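Local coordinates for protein HP0035 (Helicobacter pylori, PDB 3F42) that probably binds DNA and alters its conformation as a homodimer, and may take part in nucleoid organisation, gene regulation and DNA protection, at residues T32-S35 / V40-S43; S43-G46 / L50-L53. One frame throughout, in Å; residues are numbered along the deposited sequence.

Interaction 1 of 2, residues T32-S35 / V40-S43; sequences TSKS and VSVS
Between Ser33 and Val42 the flat groups are peptide units, with no ring or side-chain amide involved: Ser33 N gives its hydrogen to Val42 O at 2.9 Å, and Val42 N returns one to Ser33 O at 2.8 Å. The bonds of the second hydrogen-bonded pair, Ser35 with Val40, are a little longer, and Val40 N lies above the plane of the Ser35 carbonyl, 35° out of it.

Each face of this ladder has its own chemistry. On one lie Thr32, Lys34, Ser41 and Ser43, all with polar ends. Lys34 NZ donates to Ser41 OG at 2.9 Å: the chain runs out extended from the backbone and bends at its last torsion (chi4 -71°), which swings the ammonium group back across to the neighbouring strand. The serine hydroxyl also has Thr32 CG2 alongside it, 3.3 Å from OG. The threonine turns its own hydroxyl the other way, and Thr32 OG1 shares a hydrogen bond of 3.1 Å with Ser43 OG. A row of polar contacts thus runs along a largely accessible surface.

The reverse face, with Ser33, Ser35, Val40 and Val42, mixes valine methyls with serine side chains. Val42 CG2 reaches across alongside Ser33 CB, 3.8 Å away, and Val40 CB packs 3.4 Å from Ser35 OG. That hydroxyl is hydrogen-bonded to Tyr69 O of helix 63-93, so its partner lies outside the strands; Val40 and Val42 rest on the same helix, against Ala73 and Leu74. With one face polar and largely accessible and the other setting two valines against helix 63-93, the pairing is a worked case of an antiparallel beta hairpin, here strands 30-35 and 40-45 of the YbaB/EbfC fold.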
ATOM      1  N   THR A  32      17.598  -0.964  24.782  1.00 20.26           N
ATOM      2  CA  THR A  32      17.771  -1.629  26.106  1.00 19.76           C
ATOM      3  C   THR A  32      17.212  -0.748  27.217  1.00 19.59           C
ATOM      4  O   THR A  32      17.488   0.444  27.258  1.00 21.20           O
ATOM      5  CB  THR A  32      19.250  -1.933  26.331  1.00 20.56           C
ATOM      6  OG1 THR A  32      19.662  -2.803  25.273  1.00 20.38           O
ATOM      7  CG2 THR A  32      19.512  -2.632  27.698  1.00 21.10           C
ATOM      8  N   SER A  33      16.430  -1.348  28.099  1.00 19.76           N
ATOM      9  CA  SER A  33      15.886  -0.654  29.283  1.00 19.93           C
ATOM     10  C   SER A  33      16.342  -1.399  30.531  1.00 19.50           C
ATOM     11  O   SER A  33      16.309  -2.628  30.549  1.00 20.36           O
ATOM     12  CB  SER A  33      14.360  -0.656  29.234  1.00 20.32           C
ATOM     13  OG  SER A  33      13.891   0.196  28.177  1.00 22.81           O
ATOM     14  N   LYS A  34      16.711  -0.644  31.566  1.00 19.34           N
ATOM     15  CA  LYS A  34      17.173  -1.218  32.834  1.00 18.51           C
ATOM     16  C   LYS A  34      16.294  -0.726  33.968  1.00 18.37           C
ATOM     17  O   LYS A  34      15.703   0.369  33.902  1.00 19.12           O
ATOM     18  CB  LYS A  34      18.622  -0.854  33.078  1.00 20.48           C
ATOM     19  CG  LYS A  34      19.529  -1.482  32.005  1.00 21.73           C
ATOM     20  CD  LYS A  34      21.000  -1.332  32.331  1.00 30.02           C
ATOM     21  CE  LYS A  34      21.823  -1.663  31.093  1.00 32.21           C
ATOM     22  NZ  LYS A  34      21.836  -3.110  30.736  1.00 35.43           N
ATOM     23  N   SER A  35      16.201  -1.542  35.001  1.00 18.00           N
ATOM     24  CA  SER A  35      15.525  -1.113  36.235  1.00 17.75           C
ATOM     25  C   SER A  35      16.201  -1.758  37.410  1.00 17.49           C
ATOM     26  O   SER A  35      17.168  -2.543  37.256  1.00 17.64           O
ATOM     27  CB  SER A  35      14.055  -1.549  36.198  1.00 17.09           C
ATOM     28  OG  SER A  35      14.016  -2.955  36.133  1.00 20.68           O
ATOM     29  N   VAL A  40      17.967  -5.503  36.517  1.00 19.89           N
ATOM     30  CA  VAL A  40      17.136  -6.051  35.434  1.00 19.73           C
ATOM     31  C   VAL A  40      17.516  -5.325  34.154  1.00 19.62           C
ATOM     32  O   VAL A  40      17.619  -4.113  34.158  1.00 18.74           O
ATOM     33  CB  VAL A  40      15.633  -5.882  35.726  1.00 20.07           C
ATOM     34  CG1 VAL A  40      14.776  -6.178  34.475  1.00 20.53           C
ATOM     35  CG2 VAL A  40      15.186  -6.798  36.862  1.00 20.92           C
ATOM     36  N   SER A  41      17.706  -6.071  33.060  1.00 18.52           N
ATOM     37  CA  SER A  41      17.954  -5.470  31.761  1.00 19.40           C
ATOM     38  C   SER A  41      17.059  -6.185  30.769  1.00 19.33           C
ATOM     39  O   SER A  41      17.029  -7.437  30.743  1.00 20.57           O
ATOM     40  CB  SER A  41      19.403  -5.645  31.351  1.00 20.29           C
ATOM     41  OG  SER A  41      19.641  -4.873  30.180  1.00 21.54           O
ATOM     42  N   VAL A  42      16.370  -5.407  29.943  1.00 17.93           N
ATOM     43  CA  VAL A  42      15.589  -5.999  28.843  1.00 17.89           C
ATOM     44  C   VAL A  42      16.000  -5.350  27.538  1.00 17.36           C
ATOM     45  O   VAL A  42      16.324  -4.173  27.518  1.00 19.46           O
ATOM     46  CB  VAL A  42      14.072  -5.912  29.031  1.00 17.27           C
ATOM     47  CG1 VAL A  42      13.683  -6.649  30.320  1.00 20.62           C
ATOM     48  CG2 VAL A  42      13.615  -4.428  29.078  1.00 19.42           C
ATOM     49  N   SER A  43      16.036  -6.141  26.476  1.00 17.66           N
ATOM     50  CA  SER A  43      16.336  -5.590  25.150  1.00 17.11           C
ATOM     51  C   SER A  43      15.227  -5.951  24.168  1.00 15.73           C
ATOM     52  O   SER A  43      14.846  -7.116  24.031  1.00 17.49           O
ATOM     53  CB  SER A  43      17.666  -6.134  24.616  1.00 18.14           C
ATOM     54  OG  SER A  43      18.717  -5.742  25.477  1.00 20.09           O
TER

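Interaction 2 of 2, residues S43-G46 / L50-L53; sequences SFNG and LVDL
Ser43 O is gripped by two backbone donors of the next strand, Val51 N at 2.7 Å and Asp52 N at 3.3 Å, and this shared acceptor defines a classic beta bulge. Val51 and Asp52 together stand opposite Ser43, shifting the register by one residue before Phe44 pairs with Leu50. A third bond, from Ser43 N to Asp52 O at 2.9 Å, completes the Ser43-Asp52 pair within the bulge. The extra residue of the bulge brings Val51 CG2 to 3.3 Å from Ser43 O, while Asp52 CB faces Ser43 CB.

Beyond the bulge the contact turns apolar. Leu50, its CG anti to the backbone N (chi1 -179°), sends CD1 over one face of the Phe44 ring, 4.0 Å from the centroid and 14° off the ring normal, a CH-pi contact displaced toward CE1 and CZ. Both residues pack on Leu74 of helix 63-93, and Leu50 also meets Leu74 of the second subunit, so the hairpin reaches the interface with that subunit; there Leu50 N is hydrogen-bonded to Asn75 OD1 of the second subunit.

Near the turn, Asn45 is held at both ends of its amide: OD1 takes the hydrogen of Leu47 N, and ND2 is bonded to Glu49 OE1. Across the strands, the same Asn45 ND2 lies 3.9 Å from Val51 CG1.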
ATOM      1  N   SER A  43      16.036  -6.141  26.476  1.00 17.66           N
ATOM      2  CA  SER A  43      16.336  -5.590  25.150  1.00 17.11           C
ATOM      3  C   SER A  43      15.227  -5.951  24.168  1.00 15.73           C
ATOM      4  O   SER A  43      14.846  -7.116  24.031  1.00 17.49           O
ATOM      5  CB  SER A  43      17.666  -6.134  24.616  1.00 18.14           C
ATOM      6  OG  SER A  43      18.717  -5.742  25.477  1.00 20.09           O
ATOM      7  N   PHE A  44      14.795  -4.938  23.432  1.00 17.24           N
ATOM      8  CA  PHE A  44      13.814  -5.101  22.380  1.00 17.67           C
ATOM      9  C   PHE A  44      14.433  -4.759  21.051  1.00 18.44           C
ATOM     10  O   PHE A  44      15.282  -3.857  20.972  1.00 19.71           O
ATOM     11  CB  PHE A  44      12.681  -4.111  22.590  1.00 17.87           C
ATOM     12  CG  PHE A  44      11.804  -4.423  23.788  1.00 17.85           C
ATOM     13  CD1 PHE A  44      10.723  -5.287  23.647  1.00 21.06           C
ATOM     14  CD2 PHE A  44      12.050  -3.838  25.041  1.00 19.19           C
ATOM     15  CE1 PHE A  44       9.885  -5.582  24.722  1.00 21.29           C
ATOM     16  CE2 PHE A  44      11.192  -4.132  26.137  1.00 17.07           C
ATOM     17  CZ  PHE A  44      10.113  -5.007  25.956  1.00 19.22           C
ATOM     18  N   ASN A  45      13.941  -5.400  20.004  1.00 17.36           N
ATOM     19  CA  ASN A  45      14.213  -4.840  18.678  1.00 17.26           C
ATOM     20  C   ASN A  45      13.155  -3.795  18.316  1.00 16.75           C
ATOM     21  O   ASN A  45      12.189  -3.572  19.060  1.00 18.15           O
ATOM     22  CB  ASN A  45      14.389  -5.950  17.634  1.00 15.62           C
ATOM     23  CG  ASN A  45      13.099  -6.695  17.303  1.00 16.96           C
ATOM     24  OD1 ASN A  45      11.973  -6.212  17.515  1.00 16.78           O
ATOM     25  ND2 ASN A  45      13.263  -7.908  16.783  1.00 18.66           N
ATOM     26  N   GLY A  46      13.338  -3.139  17.171  1.00 17.21           N
ATOM     27  CA  GLY A  46      12.471  -2.046  16.790  1.00 18.08           C
ATOM     28  C   GLY A  46      11.122  -2.490  16.270  1.00 17.86           C
ATOM     29  O   GLY A  46      10.270  -1.649  15.957  1.00 18.30           O
ATOM     30  N   LEU A  50      10.881  -8.879  22.202  1.00 19.07           N
ATOM     31  CA  LEU A  50      11.812  -8.956  23.320  1.00 18.27           C
ATOM     32  C   LEU A  50      12.884  -9.957  22.909  1.00 18.53           C
ATOM     33  O   LEU A  50      12.573 -11.122  22.641  1.00 20.36           O
ATOM     34  CB  LEU A  50      11.039  -9.404  24.566  1.00 17.35           C
ATOM     35  CG  LEU A  50      11.882  -9.511  25.824  1.00 19.70           C
ATOM     36  CD1 LEU A  50      12.458  -8.146  26.218  1.00 19.46           C
ATOM     37  CD2 LEU A  50      10.948 -10.060  26.939  1.00 20.65           C
ATOM     38  N   VAL A  51      14.139  -9.496  22.863  1.00 19.17           N
ATOM     39  CA  VAL A  51      15.237 -10.317  22.309  1.00 19.79           C
ATOM     40  C   VAL A  51      16.274 -10.722  23.343  1.00 20.31           C
ATOM     41  O   VAL A  51      17.042 -11.686  23.119  1.00 20.89           O
ATOM     42  CB  VAL A  51      15.899  -9.624  21.084  1.00 19.97           C
ATOM     43  CG1 VAL A  51      14.812  -9.446  19.955  1.00 22.37           C
ATOM     44  CG2 VAL A  51      16.474  -8.288  21.438  1.00 20.67           C
ATOM     45  N   ASP A  52      16.284 -10.024  24.481  1.00 18.81           N
ATOM     46  CA  ASP A  52      17.109 -10.450  25.598  1.00 20.15           C
ATOM     47  C   ASP A  52      16.500 -10.020  26.912  1.00 19.35           C
ATOM     48  O   ASP A  52      15.781  -9.015  26.995  1.00 18.33           O
ATOM     49  CB  ASP A  52      18.568  -9.920  25.523  1.00 20.40           C
ATOM     50  CG  ASP A  52      19.572 -10.862  26.274  1.00 23.39           C
ATOM     51  OD1 ASP A  52      19.182 -11.939  26.764  1.00 26.54           O
ATOM     52  OD2 ASP A  52      20.756 -10.549  26.345  1.00 29.92           O
ATOM     53  N   LEU A  53      16.806 -10.793  27.946  1.00 20.27           N
ATOM     54  CA  LEU A  53      16.218 -10.522  29.270  1.00 21.78           C
ATOM     55  C   LEU A  53      17.242 -11.084  30.254  1.00 22.91           C
ATOM     56  O   LEU A  53      17.623 -12.273  30.135  1.00 23.29           O
ATOM     57  CB  LEU A  53      14.854 -11.215  29.359  1.00 22.67           C
ATOM     58  CG  LEU A  53      13.962 -10.949  30.571  1.00 26.34           C
ATOM     59  CD1 LEU A  53      12.496 -11.084  30.182  1.00 27.34           C
ATOM     60  CD2 LEU A  53      14.270 -11.967  31.628  1.00 24.44           C
TER

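Overall arrangement
The two contacts follow one another along the chain and share Ser43, with strand 40-45 as the middle strand of a three-stranded antiparallel meander. Interaction 1 joins it to strand 30-35 and interaction 2 to strand 50-55, their centres about 9 Å apart. They meet where Val42 CB packs 3.9 Å from Leu50 CD1. Ser35, Val40, Val42, Phe44 and Leu50 all touch helix 63-93, against which the sheet packs. No other chain of the assembly touches interaction 1, whereas interaction 2 meets the second subunit; one small sheet thus has a largely accessible polar face and an edge at the neighbouring subunit, consistent with the homodimer of this DNA-binding family.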